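Local coordinates for protein NAD nucleotidase (Haemophilus influenzae, PDB 3ZTV) that hydrolyses NAD to adenosine and nicotinamide riboside in the periplasm, acting as both a pyrophosphatase and a 5'-nucleotidase on a broad range of nucleotides, at residues V492-K495 against W500-I503; Y60-V65 against T147-K152; P27-I32 against S297-V302; Y177-T182 against S206-E211. All blocks are in the same frame, centred on the assembly; numbering follows the deposited sequence.

Interaction 1 of 4, residues V492-K495 against W500-I503; sequences VLNK and WEPI
Leu493 lies over one face of the Trp500 indole. Its CB sits 3.9 Å from the centroid of the six-membered ring of Trp500, only 4° off the ring normal, a CH-pi contact. CD1 of Leu493 continues over the five-membered part and comes to 3.9 Å from NE1 of Trp500. The indole can reach back over the neighbouring strand because CG of Trp500 stands beside its own backbone N (chi1 -68°). The two residues form an antiparallel non-hydrogen-bonded pair.

Next to them, Val492 and Glu501 form the hydrogen-bonded pair. Val492 N gives to Glu501 O at 2.8 Å, and Glu501 N gives to Val492 O at 3.0 Å. CG2 of Val492 meets CG1 of Ile503 at 3.8 Å, just past the strand end. The carboxylate of Glu501 swings toward the turn, where ND2 of Asn494 binds OE2 of Glu501 at 3.0 Å. The amide and carboxylate planes are 79° apart, and OE2 is met from above the carboxylate plane. A water donates to both Glu501 OE1 and Val492 O.

Further out, Arg473 makes a cation-pi contact with Trp500, and Asn494 OD1 accepts from Thr497 N. Ile503 packs on Val446 and Lys447 of helix 443-460. In this hairpin of the C-terminal domain the indole covers the Leu493 side, while the Asn494 amide and a water engage the Glu501 carboxylate.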
loop_
_atom_site.group_PDB
_atom_site.type_symbol
_atom_site.label_atom_id
_atom_site.label_comp_id
_atom_site.label_asym_id
_atom_site.label_seq_id
_atom_site.Cartn_x
_atom_site.Cartn_y
_atom_site.Cartn_z
ATOM N N VAL A 492 -32.881 5.935 -9.525
ATOM C CA VAL A 492 -31.780 5.002 -9.726
ATOM C C VAL A 492 -31.970 3.773 -8.836
ATOM O O VAL A 492 -32.351 3.893 -7.666
ATOM C CB VAL A 492 -30.429 5.667 -9.425
ATOM C CG1 VAL A 492 -29.292 4.647 -9.489
ATOM C CG2 VAL A 492 -30.185 6.823 -10.386
ATOM N N LEU A 493 -31.725 2.594 -9.395
ATOM C CA LEU A 493 -31.863 1.336 -8.672
ATOM C C LEU A 493 -30.742 1.158 -7.648
ATOM O O LEU A 493 -29.557 1.184 -7.993
ATOM C CB LEU A 493 -31.870 0.167 -9.661
ATOM C CG LEU A 493 -32.074 -1.249 -9.119
ATOM C CD1 LEU A 493 -33.326 -1.329 -8.257
ATOM C CD2 LEU A 493 -32.140 -2.255 -10.260
ATOM N N ASN A 494 -31.117 0.997 -6.383
ATOM C CA ASN A 494 -30.143 0.691 -5.343
ATOM C C ASN A 494 -29.608 -0.719 -5.551
ATOM O O ASN A 494 -30.345 -1.695 -5.430
ATOM C CB ASN A 494 -30.768 0.832 -3.953
ATOM C CG ASN A 494 -29.750 0.684 -2.834
ATOM O OD1 ASN A 494 -28.900 -0.207 -2.862
ATOM N ND2 ASN A 494 -29.831 1.567 -1.844
ATOM N N LYS A 495 -28.324 -0.821 -5.873
ATOM C CA LYS A 495 -27.738 -2.100 -6.257
ATOM C C LYS A 495 -27.586 -3.053 -5.073
ATOM O O LYS A 495 -28.079 -4.182 -5.107
ATOM C CB LYS A 495 -26.393 -1.885 -6.954
ATOM C CG LYS A 495 -26.067 -2.952 -7.977
ATOM C CD LYS A 495 -25.047 -2.458 -8.985
ATOM C CE LYS A 495 -24.858 -3.476 -10.092
ATOM N NZ LYS A 495 -23.764 -3.096 -11.021
ATOM N N TRP A 500 -35.819 0.888 -6.024
ATOM C CA TRP A 500 -35.635 2.145 -6.739
ATOM C C TRP A 500 -35.695 3.318 -5.766
ATOM O O TRP A 500 -36.528 3.338 -4.855
ATOM C CB TRP A 500 -36.671 2.302 -7.851
ATOM C CG TRP A 500 -36.493 1.317 -8.975
ATOM C CD1 TRP A 500 -37.027 0.063 -9.059
ATOM C CD2 TRP A 500 -35.727 1.507 -10.175
ATOM N NE1 TRP A 500 -36.641 -0.540 -10.234
ATOM C CE2 TRP A 500 -35.840 0.325 -10.934
ATOM C CE3 TRP A 500 -34.952 2.558 -10.675
ATOM C CZ2 TRP A 500 -35.213 0.168 -12.171
ATOM C CZ3 TRP A 500 -34.328 2.399 -11.907
ATOM C CH2 TRP A 500 -34.462 1.215 -12.637
ATOM N N GLU A 501 -34.795 4.277 -5.947
ATOM C CA GLU A 501 -34.706 5.449 -5.087
ATOM C C GLU A 501 -34.577 6.695 -5.951
ATOM O O GLU A 501 -34.124 6.614 -7.092
ATOM C CB GLU A 501 -33.479 5.348 -4.177
ATOM C CG GLU A 501 -33.428 4.103 -3.304
ATOM C CD GLU A 501 -32.129 3.990 -2.523
ATOM O OE1 GLU A 501 -31.088 4.480 -3.013
ATOM O OE2 GLU A 501 -32.148 3.415 -1.412
ATOM N N PRO A 502 -34.968 7.861 -5.418
ATOM C CA PRO A 502 -34.753 9.105 -6.161
ATOM C C PRO A 502 -33.262 9.332 -6.398
ATOM O O PRO A 502 -32.453 9.020 -5.528
ATOM C CB PRO A 502 -35.324 10.182 -5.225
ATOM C CG PRO A 502 -35.380 9.547 -3.880
ATOM C CD PRO A 502 -35.587 8.090 -4.100
ATOM N N ILE A 503 -32.895 9.842 -7.570
ATOM C CA ILE A 503 -31.497 10.171 -7.807
ATOM C C ILE A 503 -31.090 11.282 -6.841
ATOM O O ILE A 503 -31.912 12.128 -6.477
ATOM C CB ILE A 503 -31.223 10.584 -9.278
ATOM C CG1 ILE A 503 -29.719 10.555 -9.570
ATOM C CG2 ILE A 503 -31.816 11.956 -9.576
ATOM C CD1 ILE A 503 -29.378 10.614 -11.055
HETATM O O HOH W 1 -30.468 4.527 -5.705
#

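Interaction 2 of 4, residues Y60-V65 against T147-K152; sequences YKNPLV and TVDGEK
Asn62, in the loop that leads into strand 63-67, meets Val148 and Asp149 in the type I' turn of the beta hairpin formed by strands 143-148 and 151-159. Both parts belong to the calcineurin-like phosphoesterase region, where these strands lie in two different sheets. The turn runs from Val148 to Glu151. It is closed by Val148 N to Glu151 O at 2.9 Å and by Glu151 N to Val148 O at 2.8 Å. Asp149 and Gly150 fill its corner positions, and both have positive phi.

The backbone of Asn62 is also left-handed (phi 54°, psi 56°), and its side chain points at the hairpin. The firmer partner of the amide lies elsewhere: ND2 of Asn62 gives a hydrogen bond to Glu12 O of strand 11-18. Backbone hydrogen bonds of Asn62 and Leu64 with Ser14 hold the loop against that same strand. Toward Asp149 the amide adds a weak bond, with ND2 of Asn62 3.3 Å from OD2 of Asp149. The amide and carboxylate planes are turned 61° apart. Beside this polar pair the amide lies tight against a Val148 methyl, with ND2 of Asn62 an unusually short 3.1 Å from CG1 of Val148.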
loop_
_atom_site.group_PDB
_atom_site.type_symbol
_atom_site.label_atom_id
_atom_site.label_comp_id
_atom_site.label_asym_id
_atom_site.label_seq_id
_atom_site.Cartn_x
_atom_site.Cartn_y
_atom_site.Cartn_z
ATOM N N TYR A 60 18.688 -10.387 -34.716
ATOM C CA TYR A 60 19.268 -9.651 -33.597
ATOM C C TYR A 60 19.875 -10.581 -32.559
ATOM O O TYR A 60 19.360 -11.671 -32.317
ATOM C CB TYR A 60 18.184 -8.847 -32.890
ATOM C CG TYR A 60 17.507 -7.769 -33.696
ATOM C CD1 TYR A 60 18.212 -6.972 -34.595
ATOM C CD2 TYR A 60 16.148 -7.528 -33.532
ATOM C CE1 TYR A 60 17.573 -5.969 -35.312
ATOM C CE2 TYR A 60 15.507 -6.536 -34.235
ATOM C CZ TYR A 60 16.216 -5.760 -35.123
ATOM O OH TYR A 60 15.575 -4.773 -35.817
ATOM N N LYS A 61 20.946 -10.124 -31.921
ATOM C CA LYS A 61 21.568 -10.880 -30.840
ATOM C C LYS A 61 20.778 -10.761 -29.534
ATOM O O LYS A 61 20.244 -9.697 -29.196
ATOM C CB LYS A 61 23.004 -10.405 -30.624
ATOM C CG LYS A 61 23.103 -8.977 -30.120
ATOM C CD LYS A 61 24.553 -8.566 -29.914
ATOM C CE LYS A 61 24.648 -7.154 -29.360
ATOM N NZ LYS A 61 26.060 -6.712 -29.182
ATOM N N ASN A 62 20.712 -11.863 -28.801
ATOM C CA ASN A 62 20.059 -11.882 -27.493
ATOM C C ASN A 62 18.618 -11.369 -27.485
ATOM O O ASN A 62 18.277 -10.474 -26.715
ATOM C CB ASN A 62 20.911 -11.125 -26.470
ATOM C CG ASN A 62 22.306 -11.703 -26.348
ATOM O OD1 ASN A 62 22.499 -12.910 -26.515
ATOM N ND2 ASN A 62 23.285 -10.849 -26.066
ATOM N N PRO A 63 17.749 -11.961 -28.322
ATOM C CA PRO A 63 16.356 -11.504 -28.332
ATOM C C PRO A 63 15.599 -11.928 -27.071
ATOM O O PRO A 63 15.813 -13.014 -26.529
ATOM C CB PRO A 63 15.770 -12.192 -29.576
ATOM C CG PRO A 63 16.601 -13.415 -29.760
ATOM C CD PRO A 63 17.989 -13.055 -29.284
ATOM N N LEU A 64 14.714 -11.042 -26.622
ATOM C CA LEU A 64 13.819 -11.307 -25.496
ATOM C C LEU A 64 12.412 -10.962 -25.973
ATOM O O LEU A 64 12.118 -9.790 -26.237
ATOM C CB LEU A 64 14.221 -10.438 -24.307
ATOM C CG LEU A 64 13.336 -10.493 -23.062
ATOM C CD1 LEU A 64 13.363 -11.897 -22.460
ATOM C CD2 LEU A 64 13.762 -9.459 -22.034
ATOM N N VAL A 65 11.553 -11.973 -26.087
ATOM C CA VAL A 65 10.275 -11.830 -26.770
ATOM C C VAL A 65 9.147 -11.844 -25.748
ATOM O O VAL A 65 8.972 -12.828 -25.031
ATOM C CB VAL A 65 10.109 -12.934 -27.832
ATOM C CG1 VAL A 65 8.819 -12.748 -28.606
ATOM C CG2 VAL A 65 11.306 -12.926 -28.785
ATOM N N THR A 147 20.198 -15.724 -18.251
ATOM C CA THR A 147 21.596 -15.353 -18.370
ATOM C C THR A 147 21.938 -15.035 -19.817
ATOM O O THR A 147 21.633 -15.810 -20.723
ATOM C CB THR A 147 22.521 -16.467 -17.832
ATOM O OG1 THR A 147 22.330 -16.604 -16.417
ATOM C CG2 THR A 147 23.977 -16.142 -18.112
ATOM N N VAL A 148 22.542 -13.873 -20.021
ATOM C CA VAL A 148 23.042 -13.483 -21.328
ATOM C C VAL A 148 24.544 -13.313 -21.214
ATOM O O VAL A 148 25.022 -12.487 -20.437
ATOM C CB VAL A 148 22.426 -12.157 -21.805
ATOM C CG1 VAL A 148 23.082 -11.712 -23.105
ATOM C CG2 VAL A 148 20.925 -12.296 -21.977
ATOM N N ASP A 149 25.289 -14.110 -21.970
ATOM C CA ASP A 149 26.741 -13.996 -21.977
ATOM C C ASP A 149 27.303 -13.909 -20.556
ATOM O O ASP A 149 28.172 -13.082 -20.271
ATOM C CB ASP A 149 27.166 -12.773 -22.798
ATOM C CG ASP A 149 26.680 -12.838 -24.238
ATOM O OD1 ASP A 149 26.757 -13.928 -24.843
ATOM O OD2 ASP A 149 26.213 -11.803 -24.767
ATOM N N GLY A 150 26.783 -14.751 -19.667
ATOM C CA GLY A 150 27.297 -14.853 -18.311
ATOM C C GLY A 150 26.670 -13.912 -17.294
ATOM O O GLY A 150 26.874 -14.064 -16.089
ATOM N N GLU A 151 25.905 -12.937 -17.774
ATOM C CA GLU A 151 25.269 -11.957 -16.897
ATOM C C GLU A 151 23.830 -12.327 -16.570
ATOM O O GLU A 151 23.099 -12.797 -17.432
ATOM C CB GLU A 151 25.289 -10.576 -17.548
ATOM C CG GLU A 151 26.654 -9.937 -17.587
ATOM C CD GLU A 151 27.156 -9.569 -16.208
ATOM O OE1 GLU A 151 26.369 -9.011 -15.411
ATOM O OE2 GLU A 151 28.341 -9.836 -15.920
ATOM N N LYS A 152 23.423 -12.089 -15.327
ATOM C CA LYS A 152 22.041 -12.335 -14.932
ATOM C C LYS A 152 21.143 -11.129 -15.193
ATOM O O LYS A 152 21.493 -9.995 -14.868
ATOM C CB LYS A 152 21.969 -12.765 -13.465
ATOM C CG LYS A 152 22.636 -14.110 -13.208
ATOM C CD LYS A 152 22.344 -14.643 -11.819
ATOM C CE LYS A 152 23.132 -13.902 -10.761
ATOM N NZ LYS A 152 23.077 -14.623 -9.457
#

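Interaction 3 of 4, residues P27-I32 against S297-V302; sequences PHETRI and SHKLQV
A surface salt bridge between Glu29 and Lys299 links the hairpin of strands 28-34 and 37-43 to the segment that leads into strand 301-303. That strand pairs with strand 309-311 in a second two-stranded antiparallel sheet. The contact therefore joins a hairpin strand to the approach to another strand, far apart in sequence. The backbones stay well separated, with the CA atoms of Glu29 and Lys299 9.0 Å apart, and the side chains bridge the distance.

Lys299 starts out extended, with CG anti to the backbone N (chi1 178°). It then bends at chi3 (-74°), which turns the ammonium toward the hairpin. Glu29 is extended through CG and crosses the lysine at about a right angle. The stronger partner of the lysine is Asp42 of strand 37-43, with which NZ forms a second salt bridge. The ammonium is thus held by acidic groups from both strands of the hairpin, and this probably keeps it charged. A backbone hydrogen bond between Gln301 and Lys40 joins the same two parts of the fold nearby.

One carboxylate oxygen of Glu29 does the work in this pair. CE of Lys299 approaches OE1 of Glu29 to 3.7 Å, so the aliphatic end of the lysine also runs beside it. The bond itself uses the anti lone pair of Glu29 OE1, pointing away from OE2, and Lys299 NZ lies 3.0 Å from that oxygen.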
loop_
_atom_site.group_PDB
_atom_site.type_symbol
_atom_site.label_atom_id
_atom_site.label_comp_id
_atom_site.label_asym_id
_atom_site.label_seq_id
_atom_site.Cartn_x
_atom_site.Cartn_y
_atom_site.Cartn_z
ATOM N N PRO A 27 -6.298 -9.524 -39.244
ATOM C CA PRO A 27 -6.068 -8.087 -39.423
ATOM C C PRO A 27 -7.353 -7.294 -39.178
ATOM O O PRO A 27 -8.447 -7.882 -39.157
ATOM C CB PRO A 27 -5.654 -7.976 -40.901
ATOM C CG PRO A 27 -5.132 -9.333 -41.245
ATOM C CD PRO A 27 -6.022 -10.278 -40.481
ATOM N N HIS A 28 -7.231 -5.986 -38.983
ATOM C CA HIS A 28 -8.401 -5.119 -38.923
ATOM C C HIS A 28 -8.129 -3.820 -39.686
ATOM O O HIS A 28 -6.983 -3.489 -39.990
ATOM C CB HIS A 28 -8.842 -4.861 -37.473
ATOM C CG HIS A 28 -7.868 -4.053 -36.676
ATOM N ND1 HIS A 28 -6.726 -4.592 -36.120
ATOM C CD2 HIS A 28 -7.873 -2.744 -36.325
ATOM C CE1 HIS A 28 -6.064 -3.649 -35.473
ATOM N NE2 HIS A 28 -6.739 -2.520 -35.581
ATOM N N GLU A 29 -9.187 -3.085 -39.994
ATOM C CA GLU A 29 -9.048 -1.881 -40.795
ATOM C C GLU A 29 -8.675 -0.664 -39.949
ATOM O O GLU A 29 -9.108 -0.533 -38.797
ATOM C CB GLU A 29 -10.354 -1.627 -41.543
ATOM C CG GLU A 29 -10.304 -0.523 -42.573
ATOM C CD GLU A 29 -11.605 -0.429 -43.344
ATOM O OE1 GLU A 29 -11.780 -1.194 -44.315
ATOM O OE2 GLU A 29 -12.459 0.394 -42.957
ATOM N N THR A 30 -7.854 0.217 -40.517
ATOM C CA THR A 30 -7.587 1.512 -39.913
ATOM C C THR A 30 -7.432 2.550 -41.030
ATOM O O THR A 30 -7.406 2.195 -42.210
ATOM C CB THR A 30 -6.327 1.476 -39.013
ATOM O OG1 THR A 30 -6.331 2.604 -38.129
ATOM C CG2 THR A 30 -5.062 1.505 -39.855
ATOM N N ARG A 31 -7.335 3.821 -40.664
ATOM C CA ARG A 31 -7.157 4.870 -41.660
ATOM C C ARG A 31 -5.868 5.643 -41.429
ATOM O O ARG A 31 -5.538 5.994 -40.291
ATOM C CB ARG A 31 -8.359 5.815 -41.654
ATOM C CG ARG A 31 -9.673 5.123 -41.957
ATOM C CD ARG A 31 -10.790 6.130 -42.128
ATOM N NE ARG A 31 -12.098 5.487 -42.146
ATOM C CZ ARG A 31 -13.235 6.131 -42.385
ATOM N NH1 ARG A 31 -13.216 7.432 -42.633
ATOM N NH2 ARG A 31 -14.385 5.472 -42.379
ATOM N N ILE A 32 -5.138 5.882 -42.515
ATOM C CA ILE A 32 -3.893 6.635 -42.469
ATOM C C ILE A 32 -3.930 7.756 -43.498
ATOM O O ILE A 32 -4.761 7.754 -44.411
ATOM C CB ILE A 32 -2.673 5.735 -42.777
ATOM C CG1 ILE A 32 -2.809 5.087 -44.158
ATOM C CG2 ILE A 32 -2.493 4.675 -41.681
ATOM C CD1 ILE A 32 -1.619 4.240 -44.557
ATOM N N SER A 297 -0.387 -4.705 -47.900
ATOM C CA SER A 297 -0.262 -3.897 -49.108
ATOM C C SER A 297 -1.504 -3.995 -49.987
ATOM O O SER A 297 -1.580 -3.334 -51.022
ATOM C CB SER A 297 0.948 -4.348 -49.927
ATOM O OG SER A 297 0.720 -5.630 -50.478
ATOM N N HIS A 298 -2.471 -4.815 -49.585
ATOM C CA HIS A 298 -3.550 -5.213 -50.499
ATOM C C HIS A 298 -4.796 -4.333 -50.468
ATOM O O HIS A 298 -5.556 -4.296 -51.448
ATOM C CB HIS A 298 -3.902 -6.689 -50.293
ATOM C CG HIS A 298 -2.743 -7.609 -50.512
ATOM N ND1 HIS A 298 -2.122 -7.744 -51.736
ATOM C CD2 HIS A 298 -2.062 -8.408 -49.657
ATOM C CE1 HIS A 298 -1.122 -8.601 -51.629
ATOM N NE2 HIS A 298 -1.064 -9.018 -50.377
ATOM N N LYS A 299 -5.020 -3.636 -49.361
ATOM C CA LYS A 299 -6.123 -2.688 -49.266
ATOM C C LYS A 299 -5.568 -1.280 -49.214
ATOM O O LYS A 299 -4.911 -0.891 -48.246
ATOM C CB LYS A 299 -7.009 -2.951 -48.040
ATOM C CG LYS A 299 -8.157 -1.941 -47.877
ATOM C CD LYS A 299 -8.937 -2.150 -46.583
ATOM C CE LYS A 299 -9.831 -3.375 -46.658
ATOM N NZ LYS A 299 -10.449 -3.665 -45.332
ATOM N N LEU A 300 -5.826 -0.518 -50.267
ATOM C CA LEU A 300 -5.424 0.877 -50.311
ATOM C C LEU A 300 -6.588 1.657 -50.905
ATOM O O LEU A 300 -6.620 1.931 -52.112
ATOM C CB LEU A 300 -4.166 1.052 -51.165
ATOM C CG LEU A 300 -2.895 0.331 -50.691
ATOM C CD1 LEU A 300 -1.853 0.306 -51.798
ATOM C CD2 LEU A 300 -2.318 0.947 -49.415
ATOM N N GLN A 301 -7.555 1.997 -50.062
ATOM C CA GLN A 301 -8.798 2.607 -50.534
ATOM C C GLN A 301 -8.899 4.081 -50.169
ATOM O O GLN A 301 -8.591 4.480 -49.048
ATOM C CB GLN A 301 -10.007 1.848 -49.987
ATOM C CG GLN A 301 -10.091 0.411 -50.460
ATOM C CD GLN A 301 -11.230 -0.346 -49.816
ATOM O OE1 GLN A 301 -12.036 0.229 -49.084
ATOM N NE2 GLN A 301 -11.296 -1.643 -50.079
ATOM N N VAL A 302 -9.322 4.893 -51.135
ATOM C CA VAL A 302 -9.579 6.305 -50.900
ATOM C C VAL A 302 -11.014 6.634 -51.323
ATOM O O VAL A 302 -11.594 5.942 -52.163
ATOM C CB VAL A 302 -8.576 7.201 -51.656
ATOM C CG1 VAL A 302 -7.142 6.863 -51.239
ATOM C CG2 VAL A 302 -8.751 7.046 -53.160
#

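Interaction 4 of 4, residues Y177-T182 against S206-E211; sequences YDEIAT and SEKNIE
Lys208 reaches from helix 206-215 to the first turn of helix 179-191. Its CB leaves its own helix toward the other one. CG rests against CB of Glu179 at 4.0 Å, and CD lies 4.0 Å from CG1 of Ile180. Bends at chi2 and chi3 (65° and 62°) fold the chain back to a salt bridge within its own helix, NZ to Glu211 OE1 at 3.0 Å. NZ also gives to a water at 2.9 Å, which donates to Asp178 OD1 and Glu179 OE1 and accepts from Ile180 N. This water carries the polar link, since Glu179 OE1 lies too far from NZ for a salt bridge.

Ile180 packs beside the salt bridge. Its CD1 lies 3.9 Å from Lys208 NZ and abuts CD of Glu211 at 3.4 Å. Ile180 and Glu211 cross at about a right angle. Lys215 is the stronger partner of Glu211, and Val161 N binds the other oxygen of Glu179.

Asp178 N-caps helix 179-191: its OD2 accepts from Ala181 N at 2.9 Å. The second subunit packs on Tyr177, Ala181 and Thr182. The side chain of Glu179 lies about 11 Å from a bound zinc ion. This is helix packing at a capped N terminus in the metallophosphoesterase region.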
loop_
_atom_site.group_PDB
_atom_site.type_symbol
_atom_site.label_atom_id
_atom_site.label_comp_id
_atom_site.label_asym_id
_atom_site.label_seq_id
_atom_site.Cartn_x
_atom_site.Cartn_y
_atom_site.Cartn_z
ATOM N N TYR A 177 -1.649 -6.894 -4.848
ATOM C CA TYR A 177 -0.779 -5.983 -4.105
ATOM C C TYR A 177 -0.411 -4.748 -4.929
ATOM O O TYR A 177 -0.312 -4.800 -6.163
ATOM C CB TYR A 177 0.452 -6.746 -3.595
ATOM C CG TYR A 177 0.017 -7.798 -2.601
ATOM C CD1 TYR A 177 -0.153 -7.481 -1.256
ATOM C CD2 TYR A 177 -0.310 -9.088 -3.012
ATOM C CE1 TYR A 177 -0.597 -8.429 -0.344
ATOM C CE2 TYR A 177 -0.753 -10.042 -2.109
ATOM C CZ TYR A 177 -0.899 -9.708 -0.780
ATOM O OH TYR A 177 -1.362 -10.660 0.111
ATOM N N ASP A 178 -0.213 -3.635 -4.223
ATOM C CA ASP A 178 0.109 -2.357 -4.837
ATOM C C ASP A 178 1.218 -2.449 -5.875
ATOM O O ASP A 178 2.263 -3.067 -5.636
ATOM C CB ASP A 178 0.504 -1.352 -3.755
ATOM C CG ASP A 178 0.783 0.015 -4.319
ATOM O OD1 ASP A 178 -0.174 0.686 -4.758
ATOM O OD2 ASP A 178 1.962 0.425 -4.315
ATOM N N GLU A 179 0.985 -1.821 -7.025
ATOM C CA GLU A 179 1.939 -1.847 -8.134
ATOM C C GLU A 179 3.306 -1.255 -7.771
ATOM O O GLU A 179 4.336 -1.885 -8.008
ATOM C CB GLU A 179 1.377 -1.101 -9.360
ATOM C CG GLU A 179 0.061 -1.664 -9.952
ATOM C CD GLU A 179 -1.201 -0.981 -9.418
ATOM O OE1 GLU A 179 -1.169 -0.442 -8.275
ATOM O OE2 GLU A 179 -2.232 -0.984 -10.149
ATOM N N ILE A 180 3.318 -0.034 -7.231
ATOM C CA ILE A 180 4.579 0.625 -6.872
ATOM C C ILE A 180 5.330 -0.148 -5.787
ATOM O O ILE A 180 6.528 -0.420 -5.930
ATOM C CB ILE A 180 4.340 2.090 -6.431
ATOM C CG1 ILE A 180 3.893 2.919 -7.642
ATOM C CG2 ILE A 180 5.587 2.681 -5.767
ATOM C CD1 ILE A 180 3.425 4.319 -7.309
ATOM N N ALA A 181 4.647 -0.512 -4.706
ATOM C CA ALA A 181 5.328 -1.242 -3.641
ATOM C C ALA A 181 5.890 -2.564 -4.140
ATOM O O ALA A 181 7.024 -2.930 -3.846
ATOM C CB ALA A 181 4.412 -1.468 -2.444
ATOM N N THR A 182 5.099 -3.304 -4.902
ATOM C CA THR A 182 5.579 -4.590 -5.391
ATOM C C THR A 182 6.810 -4.424 -6.278
ATOM O O THR A 182 7.781 -5.176 -6.158
ATOM C CB THR A 182 4.477 -5.390 -6.138
ATOM O OG1 THR A 182 3.379 -5.642 -5.246
ATOM C CG2 THR A 182 5.044 -6.705 -6.683
ATOM N N SER A 206 0.326 2.846 -18.976
ATOM C CA SER A 206 1.371 3.859 -19.126
ATOM C C SER A 206 1.467 4.811 -17.934
ATOM O O SER A 206 2.570 5.109 -17.476
ATOM C CB SER A 206 1.187 4.640 -20.431
ATOM O OG SER A 206 1.590 3.867 -21.546
ATOM N N GLU A 207 0.337 5.270 -17.410
ATOM C CA GLU A 207 0.382 6.278 -16.357
ATOM C C GLU A 207 1.098 5.730 -15.130
ATOM O O GLU A 207 2.006 6.369 -14.590
ATOM C CB GLU A 207 -1.027 6.759 -15.993
ATOM C CG GLU A 207 -1.052 7.835 -14.909
ATOM C CD GLU A 207 -2.460 8.270 -14.539
ATOM O OE1 GLU A 207 -3.306 7.395 -14.244
ATOM O OE2 GLU A 207 -2.717 9.494 -14.540
ATOM N N LYS A 208 0.704 4.537 -14.691
ATOM C CA LYS A 208 1.296 3.935 -13.502
ATOM C C LYS A 208 2.747 3.528 -13.756
ATOM O O LYS A 208 3.596 3.691 -12.883
ATOM C CB LYS A 208 0.456 2.745 -13.020
ATOM C CG LYS A 208 1.048 2.010 -11.822
ATOM C CD LYS A 208 1.110 2.861 -10.551
ATOM C CE LYS A 208 -0.263 3.288 -10.093
ATOM N NZ LYS A 208 -0.194 3.966 -8.763
ATOM N N ASN A 209 3.050 3.028 -14.950
ATOM C CA ASN A 209 4.426 2.658 -15.284
ATOM C C ASN A 209 5.376 3.870 -15.342
ATOM O O ASN A 209 6.552 3.760 -14.969
ATOM C CB ASN A 209 4.495 1.852 -16.588
ATOM C CG ASN A 209 3.961 0.444 -16.430
ATOM O OD1 ASN A 209 3.791 -0.044 -15.302
ATOM N ND2 ASN A 209 3.730 -0.226 -17.555
ATOM N N ILE A 210 4.874 5.011 -15.817
ATOM C CA ILE A 210 5.638 6.260 -15.785
ATOM C C ILE A 210 5.887 6.694 -14.334
ATOM O O ILE A 210 6.986 7.157 -13.992
ATOM C CB ILE A 210 4.909 7.344 -16.610
ATOM C CG1 ILE A 210 5.012 6.994 -18.096
ATOM C CG2 ILE A 210 5.503 8.725 -16.341
ATOM C CD1 ILE A 210 4.054 7.769 -18.996
ATOM N N GLU A 211 4.886 6.544 -13.474
ATOM C CA GLU A 211 5.075 6.806 -12.054
ATOM C C GLU A 211 6.141 5.884 -11.445
ATOM O O GLU A 211 7.011 6.338 -10.686
ATOM C CB GLU A 211 3.745 6.663 -11.305
ATOM C CG GLU A 211 3.765 7.165 -9.872
ATOM C CD GLU A 211 2.443 6.963 -9.151
ATOM O OE1 GLU A 211 1.573 6.231 -9.670
ATOM O OE2 GLU A 211 2.279 7.534 -8.053
HETATM O O HOH W 2 0.581 1.691 -7.193
#

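From the N terminus, segment 27-32 opens interaction 3, whose loop closes only at 297-302. Inside that loop lie interaction 2, closing 60-65 on 147-152, and then interaction 4, closing 177-182 on 206-211. These two follow one another in series within the calcineurin-like phosphoesterase range, their centres about 26 Å apart. Interaction 1 comes last, a short hairpin in the C-terminal domain that opens after the other three have closed. No two loops cross, and no two contacts touch. Interaction 2 joins two sheets, interaction 4 two helices, and interaction 3 a hairpin strand and the segment leading into strand 301-303. Interaction 1 lies across the chain's centre from interactions 2 and 3.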